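Local coordinates for protein tyrosinase (Burkholderia thailandensis, PDB 5ZRD) that hydroxylates monophenols to catechols at a pair of copper ions held by histidines and, as in other tyrosinases, probably oxidises the catechols further to quinones, at residues I442-A447 / E458-H463; L340-N345 / L367-P372; L29-R34 / S107-V112; E306-G311 / S468-V473. All blocks are in the same frame, centred on the assembly; numbering follows the deposited sequence.

Contact 1 of 4, residues I442-A447 / E458-H463; sequences IMKAYA and EYYLGH
Ile442-Ala447 and Glu458-His463 run antiparallel as the two arms of a beta hairpin. Lys444 faces His463 and Tyr446 faces Tyr460 in non-hydrogen-bonded pairs; between them Ala445 alone meets both Leu461 and Gly462, a beta bulge. Ala445 N gives its hydrogen to Gly462 O (2.9 Å), and Ala445 O takes that of Leu461 N (2.9 Å). Gly462, second in the bulge, has a phi of 135°, where a CB would jam against the preceding carbonyl O, and glycine suits the place. Beyond it, Ala447 N binds Tyr459 O at 2.8 Å. On one face Tyr460, with CG anti to its backbone N (chi1 178°), lays its ring across two neighbours. Its CD1 touches Tyr446 CE1 at 3.3 Å, the rings meeting obliquely, while its OH lies 3.2 Å from Lys444 CE. Glu458 OE1 approaches Tyr446 CD1 obliquely (3.6 Å), and OE2 has a salt bridge to Arg504. Tyr460 OH is hydrogen-bonded to Tyr289 OH, Lys444 NZ to the backbone O of Tyr289. On the other face small Ala445 lets Leu461 come close, CB to CB 4.0 Å. There Ala445 rests on Phe488 of strand 485-489; strand 502-509 flanks 441-450 on its far side, and 456-466 ends the sheet within the chain.

Contact 2 of 4, residues L340-N345 / L367-P372; sequences LDIIRN and LNLTTP
Leu369 meets Leu340 and Ile342 with the two methyls of its branched end. Its CD2 fits between them, 4.1 Å from Leu340 CB and 4.0 Å from Ile342 CD1, whereas CD1 approaches the backbone, 3.5 Å from Leu340 O. The Ile342 and Leu369 side chains lie side by side, pointing opposite ways; the extended Ile342 chain (chi2 -166°) carries CD1 as far as the start of the turn, near Asn368 CA. A second shell sets the leucine in place. Residues Asn368 to Thr371 make a type I beta turn, closed by Thr371 N on Asn368 O at 3.2 Å, with Leu369 at its second position, its CB directed toward Leu340-Asn345. Thr371 suits the last position of the turn because its OG1 accepts from Asn368 N (2.9 Å). Tyr250 of helix 250-254 also packs against Leu340 and Ile342. Further out, Arg344 forms a salt bridge with Glu533 of a second subunit, and Asn345 a hydrogen bond with Asp483 of that subunit. No hydrogen bond joins the two segments themselves: the contact is apolar and probably rests on close fit and the burial of aliphatic groups, while polar bonds form within the turn and to other parts, including the second subunit.

Contact 3 of 4, residues L29-R34 / S107-V112; sequences LEDLVR and SIVPGV
Val109 sets its short, branched side chain against helix 27-41 at Asp31. CB stands 4.1 Å from Asp31 O, over the helix backbone. From there the branches part. CG1, anti to the backbone N of Val109 (chi1 175°), points at the Asp31 side chain and lies 3.9 Å from Asp31 CB. CG2 takes the other side, 3.5 Å from Asp31 O and 4.0 Å from Arg34 CG, with the next methylene of the arginine equally near. A beta-branched residue thus straddles the groove between two side chains one helical turn apart, crossing both at about a right angle. Val109 sits just where helix 90-108, which carries the copper ligand His94 nearer its start, gives out into a type II beta turn. Pro110 and Gly111 hold the two corners of that turn; the glycine takes a positive phi of 62°. The turn brings Val112 back to the same helix, its CG2 touching Asp31 CB at 4.1 Å. On the opposite flank of Val109, Ile108 sets CG2 against Arg34 O (3.7 Å). Arg34 lays its aliphatic part on Val109 and then bends at chi3 (-72°); this brings the guanidinium edge toward Asp31, though NH2 to OD1 is a long 3.7 Å, while NH1 makes its salt bridge with Asp141.

Contact 4 of 4, residues E306-G311 / S468-V473; sequences ENNTAG and SRWNVV
Glu306 opens the contact by lying over Trp470. Its chain bends at chi2 (73°), placing CG 3.9 Å from the centroid of the five-membered ring as a CH-pi contact, and the carboxylate stacks beyond it, its plane 26° from that of the indole. A water closes the pair: it donates to Glu306 OE1 at 2.7 Å and accepts from Trp470 NE1 at 2.9 Å. The buried carboxylate is further satisfied by a salt bridge from Arg510 and by the backbone N of Ser440, which would favour its charged form. Next, Asn307 N donates to Ser468 O (3.0 Å), and the same carbonyl lies 3.4 Å from Glu306 CA. The side chain of Asn307 belongs to the pocket round the oxygen atom at the copper pair, about 3 Å from that of copper ligand His57, so the backbone bond probably helps to place a pocket residue. Asn308 follows, its side chain crossing that of Trp470 at about a right angle, with CB 4.2 Å from Trp470 CD1. The loop then runs on to helix 315-334, which bears the copper ligand His320, while 468-473 leads from strand 456-466 toward strand 485-489 and, at Val472 and Val473, touches a third subunit.

From the N terminus, contact 3 comes first: it closes a loop of 72 residues, much of it helical, by fastening helix 27-41 to the end of helix 90-108, and is complete before any other contact begins. Contact 4 opens next at 306-311 and closes only at 468-473, so that contacts 2 and 1 both fall within its long span. Contact 2 closes a 21-residue loop after helix 315-334, and contact 1 follows it as the hairpin of strands 441-450 and 456-466; the two neither cross nor overlap. Contact 4 ties the copper-site region to the chain just beyond that hairpin, while contacts 1 and 3 lie on opposite sides of the chain's centre, about 44 Å apart between centres.

Contact 1 of 4, residues I442-A447 / E458-H463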
loop_
_atom_site.group_PDB
_atom_site.type_symbol
_atom_site.label_atom_id
_atom_site.label_comp_id
_atom_site.label_asym_id
_atom_site.label_seq_id
_atom_site.Cartn_x
_atom_site.Cartn_y
_atom_site.Cartn_z
ATOM N N ILE A 442 -10.280 23.252 23.405
ATOM C CA ILE A 442 -10.145 23.573 24.802
ATOM C C ILE A 442 -11.187 22.774 25.581
ATOM O O ILE A 442 -12.301 22.608 25.113
ATOM C CB ILE A 442 -10.320 25.071 25.065
ATOM C CG1 ILE A 442 -9.424 25.927 24.161
ATOM C CG2 ILE A 442 -10.092 25.348 26.546
ATOM C CD1 ILE A 442 -9.795 27.393 24.149
ATOM N N MET A 443 -10.758 22.240 26.735
ATOM C CA MET A 443 -11.631 21.625 27.717
ATOM C C MET A 443 -11.694 22.580 28.912
ATOM O O MET A 443 -10.650 23.022 29.374
ATOM C CB MET A 443 -11.099 20.264 28.172
ATOM C CG MET A 443 -11.044 19.268 27.077
ATOM S SD MET A 443 -10.295 17.688 27.561
ATOM C CE MET A 443 -11.359 17.251 28.935
ATOM N N LYS A 444 -12.906 22.940 29.338
ATOM C CA LYS A 444 -13.145 23.806 30.496
ATOM C C LYS A 444 -13.975 23.000 31.494
ATOM O O LYS A 444 -14.957 22.390 31.100
ATOM C CB LYS A 444 -13.873 25.080 30.067
ATOM C CG LYS A 444 -12.993 26.145 29.435
ATOM C CD LYS A 444 -13.736 27.414 29.151
ATOM C CE LYS A 444 -13.446 28.499 30.163
ATOM N NZ LYS A 444 -14.149 29.759 29.829
ATOM N N ALA A 445 -13.535 22.887 32.739
ATOM C CA ALA A 445 -14.216 21.994 33.683
ATOM C C ALA A 445 -14.979 22.831 34.710
ATOM O O ALA A 445 -14.489 23.865 35.151
ATOM C CB ALA A 445 -13.230 21.056 34.336
ATOM N N TYR A 446 -16.176 22.363 35.062
ATOM C CA TYR A 446 -17.046 23.012 36.038
ATOM C C TYR A 446 -17.590 21.992 37.047
ATOM O O TYR A 446 -17.827 20.815 36.746
ATOM C CB TYR A 446 -18.225 23.702 35.344
ATOM C CG TYR A 446 -17.809 24.784 34.394
ATOM C CD1 TYR A 446 -17.617 26.083 34.821
ATOM C CD2 TYR A 446 -17.532 24.496 33.072
ATOM C CE1 TYR A 446 -17.208 27.086 33.948
ATOM C CE2 TYR A 446 -17.119 25.481 32.187
ATOM C CZ TYR A 446 -16.953 26.782 32.622
ATOM O OH TYR A 446 -16.535 27.748 31.751
ATOM N N ALA A 447 -17.826 22.477 38.251
ATOM C CA ALA A 447 -18.573 21.717 39.263
ATOM C C ALA A 447 -19.778 22.560 39.728
ATOM O O ALA A 447 -19.658 23.769 40.047
ATOM C CB ALA A 447 -17.653 21.329 40.410
ATOM N N GLU A 458 -21.941 27.416 40.835
ATOM C CA GLU A 458 -21.001 26.850 39.855
ATOM C C GLU A 458 -19.533 27.146 40.213
ATOM O O GLU A 458 -19.145 28.283 40.433
ATOM C CB GLU A 458 -21.259 27.390 38.459
ATOM C CG GLU A 458 -20.981 26.337 37.410
ATOM C CD GLU A 458 -21.055 26.870 35.996
ATOM O OE1 GLU A 458 -20.524 28.017 35.772
ATOM O OE2 GLU A 458 -21.649 26.143 35.134
ATOM N N TYR A 459 -18.696 26.114 40.223
ATOM C CA TYR A 459 -17.274 26.345 40.426
ATOM C C TYR A 459 -16.537 26.116 39.096
ATOM O O TYR A 459 -16.718 25.086 38.436
ATOM C CB TYR A 459 -16.785 25.480 41.591
ATOM C CG TYR A 459 -17.403 25.850 42.918
ATOM C CD1 TYR A 459 -16.820 26.810 43.726
ATOM C CD2 TYR A 459 -18.586 25.269 43.342
ATOM C CE1 TYR A 459 -17.383 27.164 44.938
ATOM C CE2 TYR A 459 -19.182 25.632 44.537
ATOM C CZ TYR A 459 -18.571 26.574 45.345
ATOM O OH TYR A 459 -19.130 26.920 46.541
ATOM N N TYR A 460 -15.733 27.098 38.694
ATOM C CA TYR A 460 -14.899 26.972 37.511
ATOM C C TYR A 460 -13.588 26.321 37.932
ATOM O O TYR A 460 -12.893 26.891 38.736
ATOM C CB TYR A 460 -14.698 28.325 36.815
ATOM C CG TYR A 460 -13.797 28.233 35.611
ATOM C CD1 TYR A 460 -13.956 27.225 34.671
ATOM C CD2 TYR A 460 -12.726 29.104 35.461
ATOM C CE1 TYR A 460 -13.090 27.105 33.598
ATOM C CE2 TYR A 460 -11.871 29.017 34.377
ATOM C CZ TYR A 460 -12.040 28.003 33.451
ATOM O OH TYR A 460 -11.186 27.941 32.386
ATOM N N LEU A 461 -13.282 25.126 37.421
ATOM C CA LEU A 461 -12.071 24.370 37.882
ATOM C C LEU A 461 -10.837 24.648 37.011
ATOM O O LEU A 461 -9.726 24.344 37.423
ATOM C CB LEU A 461 -12.416 22.891 37.835
ATOM C CG LEU A 461 -13.683 22.494 38.599
ATOM C CD1 LEU A 461 -13.893 20.994 38.545
ATOM C CD2 LEU A 461 -13.613 22.964 40.045
ATOM N N GLY A 462 -11.034 25.170 35.797
ATOM C CA GLY A 462 -9.932 25.561 34.934
ATOM C C GLY A 462 -10.108 25.106 33.491
ATOM O O GLY A 462 -11.166 24.591 33.130
ATOM N N HIS A 463 -9.066 25.362 32.673
ATOM C CA HIS A 463 -9.011 25.015 31.253
ATOM C C HIS A 463 -7.805 24.092 30.952
ATOM O O HIS A 463 -6.849 23.990 31.704
ATOM C CB HIS A 463 -8.958 26.276 30.399
ATOM C CG HIS A 463 -7.644 26.991 30.486
ATOM N ND1 HIS A 463 -7.422 28.029 31.365
ATOM C CD2 HIS A 463 -6.476 26.788 29.843
ATOM C CE1 HIS A 463 -6.176 28.456 31.234
ATOM N NE2 HIS A 463 -5.574 27.708 30.314
#

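Contact 2 of 4, residues L340-N345 / L367-P372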
loop_
_atom_site.group_PDB
_atom_site.type_symbol
_atom_site.label_atom_id
_atom_site.label_comp_id
_atom_site.label_asym_id
_atom_site.label_seq_id
_atom_site.Cartn_x
_atom_site.Cartn_y
_atom_site.Cartn_z
ATOM N N LEU A 340 20.463 17.846 31.876
ATOM C CA LEU A 340 19.100 17.419 31.791
ATOM C C LEU A 340 19.125 15.896 31.862
ATOM O O LEU A 340 20.126 15.273 31.512
ATOM C CB LEU A 340 18.481 17.911 30.474
ATOM C CG LEU A 340 18.328 19.425 30.335
ATOM C CD1 LEU A 340 17.801 19.781 28.953
ATOM C CD2 LEU A 340 17.391 19.982 31.392
ATOM N N ASP A 341 18.033 15.322 32.310
ATOM C CA ASP A 341 17.851 13.905 32.201
ATOM C C ASP A 341 16.408 13.700 31.738
ATOM O O ASP A 341 15.555 14.539 31.937
ATOM C CB ASP A 341 18.122 13.239 33.555
ATOM C CG ASP A 341 17.373 13.918 34.701
ATOM O OD1 ASP A 341 17.867 14.931 35.245
ATOM O OD2 ASP A 341 16.288 13.454 35.060
ATOM N N ILE A 342 16.191 12.555 31.122
ATOM C CA ILE A 342 14.960 12.116 30.590
ATOM C C ILE A 342 14.710 10.709 31.122
ATOM O O ILE A 342 15.604 9.897 31.125
ATOM C CB ILE A 342 15.064 12.186 29.056
ATOM C CG1 ILE A 342 15.110 13.660 28.639
ATOM C CG2 ILE A 342 13.949 11.414 28.353
ATOM C CD1 ILE A 342 14.881 13.900 27.189
ATOM N N ILE A 343 13.513 10.437 31.627
ATOM C CA ILE A 343 13.185 9.089 32.093
ATOM C C ILE A 343 13.022 8.167 30.896
ATOM O O ILE A 343 12.099 8.354 30.120
ATOM C CB ILE A 343 11.902 9.122 32.924
ATOM C CG1 ILE A 343 12.127 9.895 34.223
ATOM C CG2 ILE A 343 11.361 7.722 33.149
ATOM C CD1 ILE A 343 10.853 10.491 34.793
ATOM N N ARG A 344 13.898 7.180 30.764
ATOM C CA ARG A 344 13.869 6.289 29.603
ATOM C C ARG A 344 12.482 5.634 29.488
ATOM O O ARG A 344 11.969 5.046 30.417
ATOM C CB ARG A 344 14.972 5.223 29.699
ATOM C CG ARG A 344 16.136 5.409 28.730
ATOM C CD ARG A 344 17.117 6.516 29.123
ATOM N NE ARG A 344 18.120 6.138 30.133
ATOM C CZ ARG A 344 19.436 6.389 30.059
ATOM N NH1 ARG A 344 20.225 6.105 31.087
ATOM N NH2 ARG A 344 19.957 6.928 28.970
ATOM N N ASN A 345 11.884 5.775 28.333
ATOM C CA ASN A 345 10.682 5.047 27.917
ATOM C C ASN A 345 9.430 5.564 28.627
ATOM O O ASN A 345 8.384 4.882 28.556
ATOM C CB ASN A 345 10.829 3.534 28.073
ATOM C CG ASN A 345 11.737 2.921 27.015
ATOM O OD1 ASN A 345 11.606 3.230 25.846
ATOM N ND2 ASN A 345 12.628 2.019 27.398
ATOM N N LEU A 367 13.107 8.873 21.569
ATOM C CA LEU A 367 13.594 10.223 21.616
ATOM C C LEU A 367 14.361 10.423 22.924
ATOM O O LEU A 367 13.856 10.060 24.012
ATOM C CB LEU A 367 12.418 11.203 21.555
ATOM C CG LEU A 367 11.428 10.973 20.424
ATOM C CD1 LEU A 367 10.279 11.982 20.472
ATOM C CD2 LEU A 367 12.137 11.063 19.094
ATOM N N ASN A 368 15.540 11.040 22.811
ATOM C CA ASN A 368 16.416 11.287 23.960
ATOM C C ASN A 368 17.308 12.522 23.684
ATOM O O ASN A 368 17.062 13.274 22.729
ATOM C CB ASN A 368 17.189 10.004 24.261
ATOM C CG ASN A 368 18.029 9.604 23.069
ATOM O OD1 ASN A 368 18.902 10.367 22.668
ATOM N ND2 ASN A 368 17.693 8.487 22.442
ATOM N N LEU A 369 18.326 12.765 24.507
ATOM C CA LEU A 369 19.115 14.037 24.411
ATOM C C LEU A 369 20.089 13.993 23.231
ATOM O O LEU A 369 20.683 15.015 22.876
ATOM C CB LEU A 369 19.879 14.273 25.717
ATOM C CG LEU A 369 18.994 14.459 26.950
ATOM C CD1 LEU A 369 19.764 14.161 28.226
ATOM C CD2 LEU A 369 18.399 15.852 26.987
ATOM N N THR A 370 20.206 12.804 22.641
ATOM C CA THR A 370 21.047 12.464 21.488
ATOM C C THR A 370 20.272 12.653 20.180
ATOM O O THR A 370 20.862 12.691 19.116
ATOM C CB THR A 370 21.551 11.017 21.686
ATOM O OG1 THR A 370 22.779 11.214 22.374
ATOM C CG2 THR A 370 21.782 10.182 20.448
ATOM N N THR A 371 18.944 12.710 20.245
ATOM C CA THR A 371 18.142 12.727 19.015
ATOM C C THR A 371 18.415 14.026 18.252
ATOM O O THR A 371 18.361 15.103 18.838
ATOM C CB THR A 371 16.648 12.539 19.312
ATOM O OG1 THR A 371 16.469 11.336 20.056
ATOM C CG2 THR A 371 15.811 12.436 18.061
ATOM N N PRO A 372 18.727 13.911 16.942
ATOM C CA PRO A 372 18.837 15.015 15.994
ATOM C C PRO A 372 17.615 15.943 16.091
ATOM O O PRO A 372 16.464 15.461 16.044
ATOM C CB PRO A 372 18.829 14.386 14.594
ATOM C CG PRO A 372 19.204 12.973 14.827
ATOM C CD PRO A 372 18.623 12.658 16.185
#

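Contact 3 of 4, residues L29-R34 / S107-V112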
loop_
_atom_site.group_PDB
_atom_site.type_symbol
_atom_site.label_atom_id
_atom_site.label_comp_id
_atom_site.label_asym_id
_atom_site.label_seq_id
_atom_site.Cartn_x
_atom_site.Cartn_y
_atom_site.Cartn_z
ATOM N N LEU A 29 15.180 48.805 18.424
ATOM C CA LEU A 29 13.970 48.423 17.706
ATOM C C LEU A 29 14.200 48.493 16.193
ATOM O O LEU A 29 13.761 47.596 15.470
ATOM C CB LEU A 29 12.788 49.298 18.119
ATOM C CG LEU A 29 11.421 48.670 17.881
ATOM C CD1 LEU A 29 11.387 47.217 18.328
ATOM C CD2 LEU A 29 10.342 49.444 18.595
ATOM N N GLU A 30 14.914 49.508 15.720
ATOM C CA GLU A 30 15.142 49.646 14.283
ATOM C C GLU A 30 15.971 48.455 13.759
ATOM O O GLU A 30 15.698 47.891 12.656
ATOM C CB GLU A 30 15.819 50.982 13.987
ATOM C CG GLU A 30 14.859 52.170 13.987
ATOM C CD GLU A 30 15.530 53.537 13.947
ATOM O OE1 GLU A 30 14.817 54.557 13.842
ATOM O OE2 GLU A 30 16.768 53.571 14.025
ATOM N N ASP A 31 16.976 48.036 14.517
ATOM C CA ASP A 31 17.787 46.892 14.041
ATOM C C ASP A 31 16.932 45.623 13.896
ATOM O O ASP A 31 17.034 44.872 12.908
ATOM C CB ASP A 31 18.949 46.602 14.993
ATOM C CG ASP A 31 20.040 47.676 14.956
ATOM O OD1 ASP A 31 20.196 48.391 13.932
ATOM O OD2 ASP A 31 20.759 47.778 15.971
ATOM N N LEU A 32 16.106 45.381 14.908
ATOM C CA LEU A 32 15.222 44.230 14.900
ATOM C C LEU A 32 14.293 44.307 13.679
ATOM O O LEU A 32 14.236 43.355 12.905
ATOM C CB LEU A 32 14.416 44.177 16.203
ATOM C CG LEU A 32 13.467 42.980 16.289
ATOM C CD1 LEU A 32 14.250 41.697 16.512
ATOM C CD2 LEU A 32 12.409 43.193 17.352
ATOM N N VAL A 33 13.597 45.432 13.506
ATOM C CA VAL A 33 12.682 45.583 12.370
ATOM C C VAL A 33 13.464 45.424 11.061
ATOM O O VAL A 33 13.038 44.682 10.172
ATOM C CB VAL A 33 11.890 46.902 12.423
ATOM C CG1 VAL A 33 11.217 47.203 11.092
ATOM C CG2 VAL A 33 10.843 46.891 13.534
ATOM N N ARG A 34 14.624 46.073 10.962
ATOM C CA ARG A 34 15.398 46.030 9.725
ATOM C C ARG A 34 15.782 44.588 9.417
ATOM O O ARG A 34 15.786 44.220 8.270
ATOM C CB ARG A 34 16.645 46.923 9.803
ATOM C CG ARG A 34 17.596 46.792 8.613
ATOM C CD ARG A 34 18.848 47.656 8.729
ATOM N NE ARG A 34 18.513 49.060 8.551
ATOM C CZ ARG A 34 18.463 49.972 9.518
ATOM N NH1 ARG A 34 18.078 51.201 9.210
ATOM N NH2 ARG A 34 18.793 49.670 10.771
ATOM N N SER A 107 22.339 37.629 9.850
ATOM C CA SER A 107 22.814 37.710 8.483
ATOM C C SER A 107 22.379 39.018 7.809
ATOM O O SER A 107 22.987 39.385 6.838
ATOM C CB SER A 107 22.340 36.544 7.667
ATOM O OG SER A 107 21.002 36.777 7.261
ATOM N N ILE A 108 21.334 39.674 8.283
ATOM C CA ILE A 108 20.948 40.970 7.801
ATOM C C ILE A 108 21.601 42.027 8.686
ATOM O O ILE A 108 22.261 42.927 8.186
ATOM C CB ILE A 108 19.412 41.133 7.810
ATOM C CG1 ILE A 108 18.674 40.029 7.040
ATOM C CG2 ILE A 108 18.995 42.527 7.341
ATOM C CD1 ILE A 108 19.347 39.578 5.767
ATOM N N VAL A 109 21.350 41.955 9.994
ATOM C CA VAL A 109 21.908 42.924 10.952
ATOM C C VAL A 109 22.825 42.173 11.932
ATOM O O VAL A 109 22.307 41.531 12.856
ATOM C CB VAL A 109 20.826 43.651 11.756
ATOM C CG1 VAL A 109 21.458 44.534 12.810
ATOM C CG2 VAL A 109 19.858 44.434 10.882
ATOM N N PRO A 110 24.182 42.292 11.767
ATOM C CA PRO A 110 25.091 41.511 12.635
ATOM C C PRO A 110 24.920 41.771 14.141
ATOM O O PRO A 110 24.635 42.923 14.576
ATOM C CB PRO A 110 26.493 41.875 12.107
ATOM C CG PRO A 110 26.236 41.999 10.611
ATOM C CD PRO A 110 24.944 42.803 10.595
ATOM N N GLY A 111 25.040 40.670 14.923
ATOM C CA GLY A 111 24.896 40.729 16.394
ATOM C C GLY A 111 23.510 41.200 16.848
ATOM O O GLY A 111 23.351 41.618 18.007
ATOM N N VAL A 112 22.475 41.153 16.008
ATOM C CA VAL A 112 21.131 41.501 16.540
ATOM C C VAL A 112 20.652 40.288 17.368
ATOM O O VAL A 112 21.070 39.128 17.113
ATOM C CB VAL A 112 20.114 41.892 15.448
ATOM C CG1 VAL A 112 19.617 40.691 14.678
ATOM C CG2 VAL A 112 18.918 42.637 16.016
#

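Contact 4 of 4, residues E306-G311 / S468-V473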
loop_
_atom_site.group_PDB
_atom_site.type_symbol
_atom_site.label_atom_id
_atom_site.label_comp_id
_atom_site.label_asym_id
_atom_site.label_seq_id
_atom_site.Cartn_x
_atom_site.Cartn_y
_atom_site.Cartn_z
ATOM N N GLU A 306 -3.136 26.440 15.299
ATOM C CA GLU A 306 -2.826 25.065 15.002
ATOM C C GLU A 306 -1.350 25.017 14.552
ATOM O O GLU A 306 -0.735 26.052 14.220
ATOM C CB GLU A 306 -3.699 24.513 13.869
ATOM C CG GLU A 306 -5.087 24.026 14.296
ATOM C CD GLU A 306 -6.155 25.059 14.667
ATOM O OE1 GLU A 306 -6.007 26.241 14.332
ATOM O OE2 GLU A 306 -7.151 24.653 15.303
ATOM N N ASN A 307 -0.750 23.836 14.543
ATOM C CA ASN A 307 0.664 23.773 14.319
ATOM C C ASN A 307 0.962 23.930 12.814
ATOM O O ASN A 307 2.100 24.180 12.429
ATOM C CB ASN A 307 1.235 22.500 14.922
ATOM C CG ASN A 307 1.480 22.613 16.412
ATOM O OD1 ASN A 307 1.301 21.636 17.138
ATOM N ND2 ASN A 307 1.873 23.787 16.877
ATOM N N ASN A 308 -0.051 23.825 11.954
ATOM C CA ASN A 308 0.172 23.719 10.493
ATOM C C ASN A 308 0.967 24.913 9.950
ATOM O O ASN A 308 1.989 24.731 9.303
ATOM C CB ASN A 308 -1.156 23.610 9.757
ATOM C CG ASN A 308 -1.833 22.294 10.018
ATOM O OD1 ASN A 308 -1.877 21.406 9.155
ATOM N ND2 ASN A 308 -2.282 22.147 11.240
ATOM N N THR A 309 0.519 26.131 10.252
ATOM C CA THR A 309 1.120 27.336 9.685
ATOM C C THR A 309 1.402 28.391 10.758
ATOM O O THR A 309 1.735 29.526 10.444
ATOM C CB THR A 309 0.196 27.940 8.613
ATOM O OG1 THR A 309 -1.111 28.233 9.133
ATOM C CG2 THR A 309 0.036 27.003 7.440
ATOM N N ALA A 310 1.345 28.041 12.027
ATOM C CA ALA A 310 1.678 29.019 13.090
ATOM C C ALA A 310 3.064 29.627 12.876
ATOM O O ALA A 310 3.313 30.772 13.221
ATOM C CB ALA A 310 1.638 28.336 14.422
ATOM N N GLY A 311 3.992 28.838 12.362
ATOM C CA GLY A 311 5.365 29.348 12.171
ATOM C C GLY A 311 5.444 30.470 11.139
ATOM O O GLY A 311 6.460 31.143 11.080
ATOM N N SER A 468 -3.402 21.431 18.480
ATOM C CA SER A 468 -3.314 20.301 17.597
ATOM C C SER A 468 -3.080 20.811 16.169
ATOM O O SER A 468 -2.374 21.803 15.969
ATOM C CB SER A 468 -4.524 19.429 17.748
ATOM O OG SER A 468 -4.396 18.256 16.948
ATOM N N ARG A 469 -3.709 20.188 15.193
ATOM C CA ARG A 469 -3.335 20.361 13.799
ATOM C C ARG A 469 -4.594 20.213 12.935
ATOM O O ARG A 469 -5.536 19.504 13.347
ATOM C CB ARG A 469 -2.324 19.265 13.458
ATOM C CG ARG A 469 -2.887 17.878 13.738
ATOM C CD ARG A 469 -2.071 16.735 13.182
ATOM N NE ARG A 469 -2.158 16.834 11.742
ATOM C CZ ARG A 469 -1.486 16.076 10.894
ATOM N NH1 ARG A 469 -1.657 16.255 9.591
ATOM N NH2 ARG A 469 -0.668 15.146 11.360
ATOM N N TRP A 470 -4.642 20.856 11.773
ATOM C CA TRP A 470 -5.643 20.478 10.793
ATOM C C TRP A 470 -5.243 19.133 10.190
ATOM O O TRP A 470 -4.061 18.933 9.976
ATOM C CB TRP A 470 -5.734 21.536 9.695
ATOM C CG TRP A 470 -6.092 22.891 10.203
ATOM C CD1 TRP A 470 -5.306 24.002 10.192
ATOM C CD2 TRP A 470 -7.337 23.272 10.811
ATOM N NE1 TRP A 470 -5.980 25.057 10.737
ATOM C CE2 TRP A 470 -7.231 24.643 11.123
ATOM C CE3 TRP A 470 -8.530 22.598 11.087
ATOM C CZ2 TRP A 470 -8.276 25.357 11.715
ATOM C CZ3 TRP A 470 -9.571 23.305 11.650
ATOM C CH2 TRP A 470 -9.446 24.672 11.945
ATOM N N ASN A 471 -6.220 18.290 9.860
ATOM C CA ASN A 471 -5.980 16.985 9.229
ATOM C C ASN A 471 -6.738 16.818 7.916
ATOM O O ASN A 471 -7.937 17.106 7.828
ATOM C CB ASN A 471 -6.498 15.823 10.064
ATOM C CG ASN A 471 -5.463 15.331 11.043
ATOM O OD1 ASN A 471 -5.681 15.401 12.247
ATOM N ND2 ASN A 471 -4.354 14.833 10.523
ATOM N N VAL A 472 -6.024 16.271 6.947
ATOM C CA VAL A 472 -6.598 15.775 5.692
ATOM C C VAL A 472 -6.436 14.257 5.672
ATOM O O VAL A 472 -5.313 13.774 5.654
ATOM C CB VAL A 472 -5.875 16.372 4.473
ATOM C CG1 VAL A 472 -6.420 15.813 3.165
ATOM C CG2 VAL A 472 -5.906 17.883 4.487
ATOM N N VAL A 473 -7.533 13.540 5.653
ATOM C CA VAL A 473 -7.489 12.094 5.832
ATOM C C VAL A 473 -8.208 11.393 4.672
ATOM O O VAL A 473 -9.285 11.843 4.225
ATOM C CB VAL A 473 -8.094 11.696 7.189
ATOM C CG1 VAL A 473 -9.509 12.228 7.378
ATOM C CG2 VAL A 473 -8.047 10.189 7.389
HETATM O O HOH W 1 -5.242 27.521 12.140
#